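PDB 5UJU: NAD-dependent aldehyde dehydrogenase from Burkholderia multivorans, which probably catalyses the NAD-dependent oxidation of aldehydes to carboxylic acids, as other members of the aldehyde dehydrogenase family do. Local coordinates for residues F149-Q154 against A344-Q349; S140-T145 against P429-A434; N338-L343 against Q385-D390; T215-N220 against P241-P246. One frame throughout, in Å; residues are numbered along the deposited sequence.

Interaction 1. Residues F149-Q154 against A344-Q349; sequences FMMAFQ and ALYSGQ. With NA (sodium ion), chain C.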
loop_
_atom_site.group_PDB
_atom_site.type_symbol
_atom_site.label_atom_id
_atom_site.label_comp_id
_atom_site.label_asym_id
_atom_site.label_seq_id
_atom_site.Cartn_x
_atom_site.Cartn_y
_atom_site.Cartn_z
ATOM N N PHE A 149 -12.794 31.282 15.010
ATOM C CA PHE A 149 -13.510 31.272 13.734
ATOM C C PHE A 149 -12.558 31.217 12.540
ATOM O O PHE A 149 -12.777 30.448 11.595
ATOM C CB PHE A 149 -14.437 32.474 13.604
ATOM C CG PHE A 149 -15.188 32.484 12.290
ATOM C CD1 PHE A 149 -14.814 33.335 11.260
ATOM C CD2 PHE A 149 -16.229 31.599 12.077
ATOM C CE1 PHE A 149 -15.494 33.325 10.048
ATOM C CE2 PHE A 149 -16.907 31.575 10.863
ATOM C CZ PHE A 149 -16.538 32.447 9.851
ATOM N N MET A 150 -11.513 32.046 12.543
ATOM C CA MET A 150 -10.636 32.096 11.376
ATOM C C MET A 150 -9.995 30.740 11.101
ATOM O O MET A 150 -9.949 30.293 9.946
ATOM C CB MET A 150 -9.567 33.171 11.551
ATOM C CG MET A 150 -8.676 33.368 10.329
ATOM S SD MET A 150 -9.549 33.964 8.854
ATOM C CE MET A 150 -10.277 35.492 9.454
ATOM N N MET A 151 -9.503 30.059 12.144
ATOM C CA MET A 151 -8.958 28.720 11.937
ATOM C C MET A 151 -10.056 27.719 11.586
ATOM O O MET A 151 -9.849 26.813 10.770
ATOM C CB MET A 151 -8.205 28.251 13.180
ATOM C CG MET A 151 -7.739 26.800 13.057
ATOM S SD MET A 151 -6.800 26.206 14.487
ATOM C CE MET A 151 -5.311 27.174 14.294
ATOM N N ALA A 152 -11.220 27.845 12.212
ATOM C CA ALA A 152 -12.311 26.937 11.879
ATOM C C ALA A 152 -12.660 27.041 10.400
ATOM O O ALA A 152 -12.846 26.023 9.727
ATOM C CB ALA A 152 -13.525 27.243 12.754
ATOM N N PHE A 153 -12.674 28.261 9.863
ATOM C CA PHE A 153 -12.929 28.453 8.439
ATOM C C PHE A 153 -11.818 27.844 7.585
ATOM O O PHE A 153 -12.077 27.020 6.705
ATOM C CB PHE A 153 -13.076 29.947 8.143
ATOM C CG PHE A 153 -13.364 30.251 6.700
ATOM C CD1 PHE A 153 -14.677 30.266 6.225
ATOM C CD2 PHE A 153 -12.330 30.516 5.816
ATOM C CE1 PHE A 153 -14.948 30.536 4.890
ATOM C CE2 PHE A 153 -12.594 30.789 4.478
ATOM C CZ PHE A 153 -13.907 30.793 4.012
ATOM N N GLN A 154 -10.569 28.234 7.834
ATOM C CA GLN A 154 -9.468 27.761 7.000
ATOM C C GLN A 154 -9.257 26.262 7.163
ATOM O O GLN A 154 -9.303 25.506 6.185
ATOM C CB GLN A 154 -8.191 28.518 7.337
ATOM C CG GLN A 154 -8.287 29.995 7.114
ATOM C CD GLN A 154 -6.919 30.647 7.073
ATOM O OE1 GLN A 154 -5.931 30.071 7.536
ATOM N NE2 GLN A 154 -6.850 31.845 6.499
ATOM N N ALA A 344 0.618 28.590 21.237
ATOM C CA ALA A 344 -0.647 29.241 21.561
ATOM C C ALA A 344 -1.782 28.904 20.594
ATOM O O ALA A 344 -2.950 28.886 21.004
ATOM C CB ALA A 344 -0.440 30.757 21.592
ATOM N N LEU A 345 -1.459 28.640 19.329
ATOM C CA LEU A 345 -2.436 28.362 18.283
ATOM C C LEU A 345 -3.396 27.256 18.702
ATOM O O LEU A 345 -2.987 26.109 18.903
ATOM C CB LEU A 345 -1.692 27.950 17.015
ATOM C CG LEU A 345 -1.490 28.943 15.882
ATOM C CD1 LEU A 345 -0.789 28.208 14.759
ATOM C CD2 LEU A 345 -2.819 29.501 15.406
ATOM N N TYR A 346 -4.671 27.599 18.843
ATOM C CA TYR A 346 -5.694 26.617 19.206
ATOM C C TYR A 346 -5.318 25.888 20.504
ATOM O O TYR A 346 -5.650 24.718 20.702
ATOM C CB TYR A 346 -5.932 25.646 18.033
ATOM C CG TYR A 346 -7.086 24.654 18.181
ATOM C CD1 TYR A 346 -8.214 24.948 18.945
ATOM C CD2 TYR A 346 -7.025 23.414 17.555
ATOM C CE1 TYR A 346 -9.258 24.016 19.073
ATOM C CE2 TYR A 346 -8.037 22.497 17.678
ATOM C CZ TYR A 346 -9.147 22.797 18.433
ATOM O OH TYR A 346 -10.135 21.852 18.529
ATOM N N SER A 347 -4.606 26.581 21.402
ATOM C CA SER A 347 -4.275 26.048 22.728
ATOM C C SER A 347 -3.547 24.711 22.634
ATOM O O SER A 347 -3.786 23.796 23.427
ATOM C CB SER A 347 -5.514 25.923 23.620
ATOM O OG SER A 347 -6.144 27.178 23.828
ATOM N N GLY A 348 -2.627 24.613 21.676
ATOM C CA GLY A 348 -1.809 23.420 21.518
ATOM C C GLY A 348 -2.564 22.171 21.134
ATOM O O GLY A 348 -2.016 21.069 21.248
ATOM N N GLN A 349 -3.807 22.310 20.657
ATOM C CA GLN A 349 -4.647 21.181 20.290
ATOM C C GLN A 349 -4.499 20.791 18.819
ATOM O O GLN A 349 -5.390 20.136 18.259
ATOM C CB GLN A 349 -6.117 21.485 20.626
ATOM C CG GLN A 349 -6.369 21.688 22.134
ATOM C CD GLN A 349 -7.744 22.268 22.458
ATOM O OE1 GLN A 349 -8.552 21.621 23.124
ATOM N NE2 GLN A 349 -8.001 23.506 22.014
HETATM NA NA NA C . 0.240 20.317 22.581
HETATM O O HOH W 1 -1.689 18.602 22.428
HETATM O O HOH W 2 1.472 18.998 24.312
HETATM O O HOH W 3 1.835 19.256 20.819
HETATM O O HOH W 4 2.081 22.247 23.204
#

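Interaction 2. Residues S140-T145 against P429-A434; sequences SVMHTT and PAFPDA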
loop_
_atom_site.group_PDB
_atom_site.type_symbol
_atom_site.label_atom_id
_atom_site.label_comp_id
_atom_site.label_asym_id
_atom_site.label_seq_id
_atom_site.Cartn_x
_atom_site.Cartn_y
_atom_site.Cartn_z
ATOM N N SER A 140 -19.865 25.196 12.176
ATOM C CA SER A 140 -20.054 23.883 12.782
ATOM C C SER A 140 -18.761 23.351 13.389
ATOM O O SER A 140 -18.800 22.634 14.395
ATOM C CB SER A 140 -20.594 22.890 11.751
ATOM O OG SER A 140 -19.604 22.505 10.810
ATOM N N VAL A 141 -17.618 23.674 12.783
ATOM C CA VAL A 141 -16.328 23.277 13.341
ATOM C C VAL A 141 -16.027 24.077 14.607
ATOM O O VAL A 141 -15.590 23.519 15.626
ATOM C CB VAL A 141 -15.235 23.435 12.263
ATOM C CG1 VAL A 141 -13.816 23.446 12.877
ATOM C CG2 VAL A 141 -15.383 22.316 11.208
ATOM N N MET A 142 -16.288 25.386 14.567
ATOM C CA MET A 142 -16.054 26.247 15.721
ATOM C C MET A 142 -16.797 25.733 16.947
ATOM O O MET A 142 -16.214 25.604 18.027
ATOM C CB MET A 142 -16.483 27.679 15.389
ATOM C CG MET A 142 -16.379 28.669 16.545
ATOM S SD MET A 142 -16.864 30.343 16.080
ATOM C CE MET A 142 -16.837 31.131 17.691
ATOM N N HIS A 143 -18.078 25.393 16.791
ATOM C CA HIS A 143 -18.882 25.010 17.941
ATOM C C HIS A 143 -18.897 23.512 18.191
ATOM O O HIS A 143 -19.726 23.033 18.969
ATOM C CB HIS A 143 -20.298 25.572 17.807
ATOM C CG HIS A 143 -20.335 27.058 17.964
ATOM N ND1 HIS A 143 -20.126 27.676 19.178
ATOM C CD2 HIS A 143 -20.476 28.053 17.055
ATOM C CE1 HIS A 143 -20.184 28.986 19.018
ATOM N NE2 HIS A 143 -20.391 29.241 17.739
ATOM N N THR A 144 -17.978 22.767 17.593
ATOM C CA THR A 144 -17.718 21.425 18.097
ATOM C C THR A 144 -16.286 21.249 18.561
ATOM O O THR A 144 -16.059 20.657 19.617
ATOM C CB THR A 144 -18.037 20.340 17.042
ATOM O OG1 THR A 144 -17.364 20.630 15.811
ATOM C CG2 THR A 144 -19.522 20.273 16.799
ATOM N N THR A 145 -15.317 21.764 17.804
ATOM C CA THR A 145 -13.905 21.581 18.122
ATOM C C THR A 145 -13.346 22.665 19.029
ATOM O O THR A 145 -12.313 22.440 19.667
ATOM C CB THR A 145 -13.066 21.555 16.841
ATOM O OG1 THR A 145 -13.018 22.877 16.278
ATOM C CG2 THR A 145 -13.677 20.594 15.830
ATOM N N PRO A 429 -14.783 37.369 26.074
ATOM C CA PRO A 429 -15.600 38.594 26.076
ATOM C C PRO A 429 -16.957 38.431 25.404
ATOM O O PRO A 429 -17.876 39.200 25.714
ATOM C CB PRO A 429 -14.728 39.603 25.319
ATOM C CG PRO A 429 -13.358 38.994 25.284
ATOM C CD PRO A 429 -13.555 37.520 25.282
ATOM N N ALA A 430 -17.112 37.464 24.497
ATOM C CA ALA A 430 -18.352 37.300 23.742
ATOM C C ALA A 430 -19.135 36.042 24.084
ATOM O O ALA A 430 -20.327 35.974 23.762
ATOM C CB ALA A 430 -18.056 37.278 22.236
ATOM N N PHE A 431 -18.517 35.064 24.746
ATOM C CA PHE A 431 -19.154 33.785 25.061
ATOM C C PHE A 431 -18.980 33.524 26.549
ATOM O O PHE A 431 -17.970 32.947 26.972
ATOM C CB PHE A 431 -18.564 32.641 24.237
ATOM C CG PHE A 431 -18.850 32.735 22.770
ATOM C CD1 PHE A 431 -20.101 32.384 22.272
ATOM C CD2 PHE A 431 -17.876 33.154 21.880
ATOM C CE1 PHE A 431 -20.380 32.460 20.910
ATOM C CE2 PHE A 431 -18.151 33.235 20.515
ATOM C CZ PHE A 431 -19.407 32.884 20.033
ATOM N N PRO A 432 -19.964 33.913 27.366
ATOM C CA PRO A 432 -19.795 33.842 28.828
ATOM C C PRO A 432 -19.434 32.466 29.352
ATOM O O PRO A 432 -18.780 32.361 30.398
ATOM C CB PRO A 432 -21.170 34.282 29.357
ATOM C CG PRO A 432 -21.786 35.067 28.244
ATOM C CD PRO A 432 -21.285 34.451 26.976
ATOM N N ASP A 433 -19.846 31.399 28.674
ATOM C CA ASP A 433 -19.617 30.051 29.172
ATOM C C ASP A 433 -18.534 29.307 28.400
ATOM O O ASP A 433 -18.408 28.090 28.555
ATOM C CB ASP A 433 -20.927 29.262 29.150
ATOM C CG ASP A 433 -21.954 29.825 30.115
ATOM O OD1 ASP A 433 -21.551 30.304 31.198
ATOM O OD2 ASP A 433 -23.159 29.803 29.782
ATOM N N ALA A 434 -17.738 30.002 27.591
ATOM C CA ALA A 434 -16.679 29.333 26.853
ATOM C C ALA A 434 -15.611 28.799 27.809
ATOM O O ALA A 434 -15.387 29.347 28.893
ATOM C CB ALA A 434 -16.039 30.289 25.853
#

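Interaction 3. Residues N338-L343 against Q385-D390; sequences NIAFSL and QKLTGD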
loop_
_atom_site.group_PDB
_atom_site.type_symbol
_atom_site.label_atom_id
_atom_site.label_comp_id
_atom_site.label_asym_id
_atom_site.label_seq_id
_atom_site.Cartn_x
_atom_site.Cartn_y
_atom_site.Cartn_z
ATOM N N ASN A 338 7.985 33.200 17.496
ATOM C CA ASN A 338 7.473 32.177 16.590
ATOM C C ASN A 338 7.121 30.908 17.356
ATOM O O ASN A 338 6.054 30.320 17.154
ATOM C CB ASN A 338 8.501 31.887 15.496
ATOM C CG ASN A 338 8.047 30.774 14.553
ATOM O OD1 ASN A 338 8.122 29.590 14.894
ATOM N ND2 ASN A 338 7.608 31.151 13.353
ATOM N N ILE A 339 8.011 30.472 18.248
ATOM C CA ILE A 339 7.704 29.311 19.076
ATOM C C ILE A 339 6.461 29.571 19.912
ATOM O O ILE A 339 5.600 28.691 20.072
ATOM C CB ILE A 339 8.916 28.958 19.959
ATOM C CG1 ILE A 339 10.029 28.349 19.101
ATOM C CG2 ILE A 339 8.499 28.050 21.114
ATOM C CD1 ILE A 339 11.343 28.182 19.850
ATOM N N ALA A 340 6.334 30.790 20.443
ATOM C CA ALA A 340 5.186 31.135 21.276
ATOM C C ALA A 340 3.871 31.030 20.500
ATOM O O ALA A 340 2.871 30.524 21.022
ATOM C CB ALA A 340 5.351 32.546 21.823
ATOM N N PHE A 341 3.837 31.563 19.273
ATOM C CA PHE A 341 2.648 31.397 18.439
ATOM C C PHE A 341 2.335 29.926 18.239
ATOM O O PHE A 341 1.165 29.523 18.238
ATOM C CB PHE A 341 2.850 32.059 17.075
ATOM C CG PHE A 341 2.318 33.449 16.981
ATOM C CD1 PHE A 341 0.953 33.687 17.054
ATOM C CD2 PHE A 341 3.183 34.525 16.789
ATOM C CE1 PHE A 341 0.456 34.977 16.968
ATOM C CE2 PHE A 341 2.697 35.822 16.697
ATOM C CZ PHE A 341 1.331 36.050 16.789
ATOM N N SER A 342 3.375 29.110 18.043
ATOM C CA SER A 342 3.177 27.685 17.789
ATOM C C SER A 342 2.580 26.985 18.993
ATOM O O SER A 342 1.821 26.018 18.837
ATOM C CB SER A 342 4.502 27.032 17.403
ATOM O OG SER A 342 5.077 27.732 16.320
ATOM N N LEU A 343 2.922 27.449 20.193
ATOM C CA LEU A 343 2.366 26.885 21.414
ATOM C C LEU A 343 0.946 27.376 21.676
ATOM O O LEU A 343 0.151 26.652 22.283
ATOM C CB LEU A 343 3.265 27.229 22.606
ATOM C CG LEU A 343 4.646 26.584 22.651
ATOM C CD1 LEU A 343 5.492 27.235 23.761
ATOM C CD2 LEU A 343 4.530 25.077 22.855
ATOM N N GLN A 385 3.138 34.459 27.386
ATOM C CA GLN A 385 2.284 35.232 28.275
ATOM C C GLN A 385 1.736 36.465 27.571
ATOM O O GLN A 385 0.547 36.782 27.701
ATOM C CB GLN A 385 3.065 35.636 29.542
ATOM C CG GLN A 385 2.180 35.973 30.738
ATOM C CD GLN A 385 1.495 37.315 30.603
ATOM O OE1 GLN A 385 2.054 38.245 30.035
ATOM N NE2 GLN A 385 0.254 37.407 31.087
ATOM N N LYS A 386 2.584 37.177 26.814
ATOM C CA LYS A 386 2.118 38.379 26.127
ATOM C C LYS A 386 1.036 38.047 25.102
ATOM O O LYS A 386 0.071 38.805 24.940
ATOM C CB LYS A 386 3.287 39.095 25.447
ATOM N N LEU A 387 1.173 36.907 24.412
ATOM C CA LEU A 387 0.254 36.552 23.339
ATOM C C LEU A 387 -1.061 35.964 23.832
ATOM O O LEU A 387 -2.053 36.004 23.086
ATOM C CB LEU A 387 0.921 35.560 22.383
ATOM C CG LEU A 387 1.953 36.124 21.402
ATOM C CD1 LEU A 387 2.617 34.994 20.640
ATOM C CD2 LEU A 387 1.283 37.079 20.416
ATOM N N THR A 388 -1.101 35.398 25.045
ATOM C CA THR A 388 -2.251 34.613 25.470
ATOM C C THR A 388 -2.948 35.129 26.728
ATOM O O THR A 388 -4.085 34.722 26.981
ATOM C CB THR A 388 -1.849 33.146 25.713
ATOM O OG1 THR A 388 -0.935 33.067 26.815
ATOM C CG2 THR A 388 -1.205 32.550 24.479
ATOM N N GLY A 389 -2.335 36.026 27.505
ATOM C CA GLY A 389 -2.864 36.320 28.833
ATOM C C GLY A 389 -4.156 37.127 28.849
ATOM O O GLY A 389 -4.931 37.044 29.808
ATOM N N ASP A 390 -4.401 37.930 27.812
ATOM C CA ASP A 390 -5.549 38.826 27.792
ATOM C C ASP A 390 -6.671 38.252 26.945
ATOM O O ASP A 390 -6.442 37.978 25.759
ATOM C CB ASP A 390 -5.160 40.193 27.256
ATOM C CG ASP A 390 -6.350 41.111 27.165
ATOM O OD1 ASP A 390 -6.930 41.389 28.234
ATOM O OD2 ASP A 390 -6.734 41.517 26.040
#

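Interaction 4. Residues T215-N220 against P241-P246; sequences TFPTWN and PGAILP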
loop_
_atom_site.group_PDB
_atom_site.type_symbol
_atom_site.label_atom_id
_atom_site.label_comp_id
_atom_site.label_asym_id
_atom_site.label_seq_id
_atom_site.Cartn_x
_atom_site.Cartn_y
_atom_site.Cartn_z
ATOM N N THR A 215 -10.871 17.064 16.881
ATOM C CA THR A 215 -10.258 18.381 16.712
ATOM C C THR A 215 -10.249 18.863 15.266
ATOM O O THR A 215 -10.463 20.052 15.015
ATOM C CB THR A 215 -8.808 18.367 17.208
ATOM O OG1 THR A 215 -8.159 17.208 16.677
ATOM C CG2 THR A 215 -8.751 18.332 18.736
ATOM N N PHE A 216 -9.960 17.987 14.308
ATOM C CA PHE A 216 -9.924 18.358 12.891
ATOM C C PHE A 216 -10.796 17.395 12.101
ATOM O O PHE A 216 -10.303 16.615 11.271
ATOM C CB PHE A 216 -8.490 18.375 12.360
ATOM C CG PHE A 216 -7.665 19.527 12.885
ATOM C CD1 PHE A 216 -7.046 19.450 14.123
ATOM C CD2 PHE A 216 -7.526 20.694 12.144
ATOM C CE1 PHE A 216 -6.300 20.514 14.610
ATOM C CE2 PHE A 216 -6.773 21.770 12.628
ATOM C CZ PHE A 216 -6.168 21.674 13.865
ATOM N N PRO A 217 -12.119 17.470 12.297
ATOM C CA PRO A 217 -13.006 16.469 11.674
ATOM C C PRO A 217 -12.932 16.454 10.156
ATOM O O PRO A 217 -12.858 15.370 9.554
ATOM C CB PRO A 217 -14.400 16.870 12.188
ATOM C CG PRO A 217 -14.286 18.336 12.524
ATOM C CD PRO A 217 -12.865 18.508 13.032
ATOM N N THR A 218 -12.938 17.624 9.512
ATOM C CA THR A 218 -12.853 17.633 8.055
ATOM C C THR A 218 -11.407 17.538 7.567
ATOM O O THR A 218 -11.124 16.820 6.603
ATOM C CB THR A 218 -13.537 18.881 7.490
ATOM O OG1 THR A 218 -12.943 20.060 8.050
ATOM C CG2 THR A 218 -15.033 18.860 7.808
ATOM N N TRP A 219 -10.480 18.250 8.201
ATOM C CA TRP A 219 -9.104 18.261 7.706
ATOM C C TRP A 219 -8.492 16.872 7.772
ATOM O O TRP A 219 -7.825 16.430 6.827
ATOM C CB TRP A 219 -8.260 19.242 8.506
ATOM C CG TRP A 219 -6.944 19.603 7.836
ATOM C CD1 TRP A 219 -6.699 20.687 7.039
ATOM C CD2 TRP A 219 -5.701 18.886 7.930
ATOM N NE1 TRP A 219 -5.380 20.690 6.632
ATOM C CE2 TRP A 219 -4.750 19.592 7.160
ATOM C CE3 TRP A 219 -5.301 17.715 8.591
ATOM C CZ2 TRP A 219 -3.425 19.168 7.031
ATOM C CZ3 TRP A 219 -3.982 17.294 8.457
ATOM C CH2 TRP A 219 -3.064 18.019 7.683
ATOM N N ASN A 220 -8.689 16.175 8.893
ATOM C CA ASN A 220 -8.230 14.796 8.996
ATOM C C ASN A 220 -9.180 13.807 8.331
ATOM O O ASN A 220 -8.728 12.761 7.859
ATOM C CB ASN A 220 -8.018 14.393 10.460
ATOM C CG ASN A 220 -6.759 15.003 11.060
ATOM O OD1 ASN A 220 -6.807 15.695 12.072
ATOM N ND2 ASN A 220 -5.622 14.733 10.433
ATOM N N PRO A 241 -17.884 11.406 18.356
ATOM C CA PRO A 241 -19.176 11.860 18.911
ATOM C C PRO A 241 -19.176 13.313 19.381
ATOM O O PRO A 241 -20.256 13.881 19.608
ATOM C CB PRO A 241 -19.419 10.907 20.093
ATOM C CG PRO A 241 -18.404 9.848 19.988
ATOM C CD PRO A 241 -17.271 10.342 19.168
ATOM N N GLY A 242 -18.010 13.928 19.557
ATOM C CA GLY A 242 -17.943 15.338 19.899
ATOM C C GLY A 242 -17.885 16.294 18.721
ATOM O O GLY A 242 -17.940 17.512 18.924
ATOM N N ALA A 243 -17.784 15.782 17.486
ATOM C CA ALA A 243 -17.668 16.638 16.299
ATOM C C ALA A 243 -18.363 15.950 15.125
ATOM O O ALA A 243 -17.723 15.550 14.155
ATOM C CB ALA A 243 -16.212 16.939 15.939
ATOM N N ILE A 244 -19.685 15.814 15.215
ATOM C CA ILE A 244 -20.463 15.174 14.149
ATOM C C ILE A 244 -20.868 16.169 13.071
ATOM O O ILE A 244 -20.722 15.899 11.880
ATOM C CB ILE A 244 -21.705 14.477 14.738
ATOM C CG1 ILE A 244 -21.300 13.404 15.749
ATOM C CG2 ILE A 244 -22.571 13.877 13.602
ATOM C CD1 ILE A 244 -22.451 13.006 16.684
ATOM N N LEU A 245 -21.387 17.324 13.480
ATOM C CA LEU A 245 -22.016 18.257 12.549
ATOM C C LEU A 245 -21.170 18.580 11.326
ATOM O O LEU A 245 -21.726 18.580 10.214
ATOM C CB LEU A 245 -22.415 19.547 13.283
ATOM C CG LEU A 245 -23.278 20.493 12.430
ATOM C CD1 LEU A 245 -24.547 19.761 11.944
ATOM C CD2 LEU A 245 -23.658 21.790 13.151
ATOM N N PRO A 246 -19.861 18.874 11.439
ATOM C CA PRO A 246 -19.089 19.161 10.216
ATOM C C PRO A 246 -19.110 18.026 9.209
ATOM O O PRO A 246 -19.149 18.291 8.001
ATOM C CB PRO A 246 -17.660 19.437 10.746
ATOM C CG PRO A 246 -17.864 19.883 12.143
ATOM C CD PRO A 246 -19.044 19.095 12.653
#

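Interaction 1. Residues F149-Q154 against A344-Q349
Tyr346, which receives the sulfur of Met151 obliquely against its ring, opens a run of three residues with positive phi, so the chain winds into a short left-handed turn just past helix 332-344. The contact is a Met-aromatic one between helix 149-156 and a loop of the aldehyde dehydrogenase fold that in relatives leads toward the catalytic cysteine. Met151 alone crosses from the helix. Its CG lies anti to the backbone N (chi1 174°), the chain runs straight out to SD, and a bend at the last torsion turns Met151 CE aside to meet Leu345 CD2 at 3.6 Å. Meanwhile Met151 SD rests 3.7 Å from Tyr346 CB and 4.8 Å from the ring centroid. A flexible, polarisable thioether suits this place, following both an aliphatic branch and an aromatic ring. The phenol OH is tied to Thr145 O. Glycine suits position 348 because a CB would crowd the sodium ion, which is bound by Gly348 O at 2.7 Å together with Gly458 and four waters. Within the turn, Tyr346 O is gripped from opposite faces of its carbonyl plane by Gln349 N and by Gln349 NE2, the latter at 3.0 Å and 166°.

Interaction 2. Residues S140-T145 against P429-A434
The imidazole of His143 turns its edge toward the face of Phe431 in an offset edge-to-face stack, with centroids 5.7 Å apart and planes at 72°. The leading atom is His143 CE1, which has Phe431 CE1 in its own ring plane at 4.0 Å. On one face of the imidazole sits Met142 CG, 4.1 Å above the plane and toward the rim. Phe431 also meets Met142 CE, which approaches Phe431 CE2 obliquely to 3.8 Å; the phenyl ring is thus touched by two consecutive residues of helix 134-145. Met142 gets there by full extension: from chi1 to chi3 (173°) every torsion is close to 180°, and the chain runs head-on toward Phe431 from the opposite direction. Phe431 itself is the first residue of a type I turn closed by Ala434 N bonding to Phe431 O, with Pro432 in the second position, where its fixed phi fits. This turn lies in the loop between strands 418-421 and 440-445, so the contact ties that loop to helix 134-145. Tyr84 and His428 extend the aromatic cluster round Phe431. No hydrogen bond links the two segments, so cohesion rests on dispersion and on the rather polar C-H between the imidazole nitrogens meeting a pi system, while His143 ND1 satisfies its polar need with Ser82 OG.

Interaction 3. Residues N338-L343 against Q385-D390
Leu387 supplies a CH-pi contact to Phe341: its CD1 methyl stands almost exactly over the centre of the ring, 3.9 Å from the centroid and only 8° off the normal. The Phe341 side chain lies crosswise to the leucine, with a chi1 of -95°, displaced from the staggered values, that lays the ring face beneath the methyl. Further apolar contacts complete the fit. The second branch, Leu387 CD2, reaches over to the far end of the ring and comes within 3.8 Å of Phe341 CZ, while Leu387 CD1 also touches Ala340 CB at 3.9 Å. Branching makes leucine apt here, since one methyl can cover the ring centre as the other follows its rim, and the small alanine lets the helices approach until Phe341 CA and Leu387 CA are 7.5 Å apart.

Hydrogen bonds act inside each segment and not between them. Ser342 OG donates to Asn338 O at 2.9 Å, which satisfies the hydroxyl within its own helix, and Ser342 N reaches the same oxygen from the opposite face of its carbonyl plane. Asp390 serves as N-cap of helix 391-398, its OD2 taking Arg393 N; a short carboxylate is well suited to that task.

In the fold, helices 332-344 and 373-388 come after strands 323-326 and 356-360 in the chain, with short strands between; the two longer strands are parallel neighbours in the catalytic-domain sheet. Leu397 of helix 391-398 touches both Phe341 and Leu387, Phe521 meets the Phe341 ring, and Asn338 and Ile339 rest on Tyr491 of strand 487-491.

Interaction 4. Residues T215-N220 against P241-P246
Pro217 and Pro246 meet ring to ring at a slant, the CG of Pro217 lying 3.9 Å from the CG of Pro246. The contact belongs to the Rossmann-like NAD-binding domain of the aldehyde dehydrogenase fold: helix 217-230 makes the crossover between parallel strands 191-211 and 234-238, and its start meets both the loop that leads from the second strand into helix 245-260 and the first turn of that helix. Both prolines lie in or near the first turn of a helix, where the missing amide hydrogen costs nothing because first-turn nitrogens have no helical carbonyl to bond. Their rigid, compact rings then offer a firm apolar surface to each other.

Ala243 points its methyl at the Pro217 ring: Ala243 CB is 4.2 Å from Pro217 CG, and Pro217 CB sits 4.1 Å from Ala243 O. A small residue fits this position, where the backbones come as near as 6.6 Å between the CA atoms of Pro217 and Ala243. Pro217 is therefore met by Ala243 of the loop and by Pro246 of the helix, and further packing comes from helix 134-145, through Thr145 on Pro217 and Ser140 and Val141 on Pro246. Glu80 OE2 takes the backbone N of both Ile244 and Leu245 just before the second proline.

Thr218 approaches Pro246 at about a right angle. Its two branches divide the work, for with chi1 at 57° the hydroxyl lies between the backbone N and carbonyl carbon and bonds to Gly156 O, whereas the methyl turns to the proline, Thr218 CG2 resting 4.0 Å from Pro246 CB.

How the interactions relate
From the N terminus, helix 134-145 opens the widest loop, which interaction 2 closes some 284 residues later; the other three contacts lie within it. Helix 149-156 follows at once and opens interaction 1, whose loop encloses the short crossover closed by interaction 4. Interaction 3 begins after interaction 4 has ended and crosses interaction 1, because 338-343 comes before 344-349 and 385-390 after it. Interactions 1 and 2 hold the successive helices 149-156 and 134-145 to parts of the catalytic half, interaction 3 stays among the helices of that half, and interaction 4 lies within the Rossmann-like half. Packing of Thr145 CG2 on Thr215 O, 3.4 Å apart, joins interactions 2 and 4.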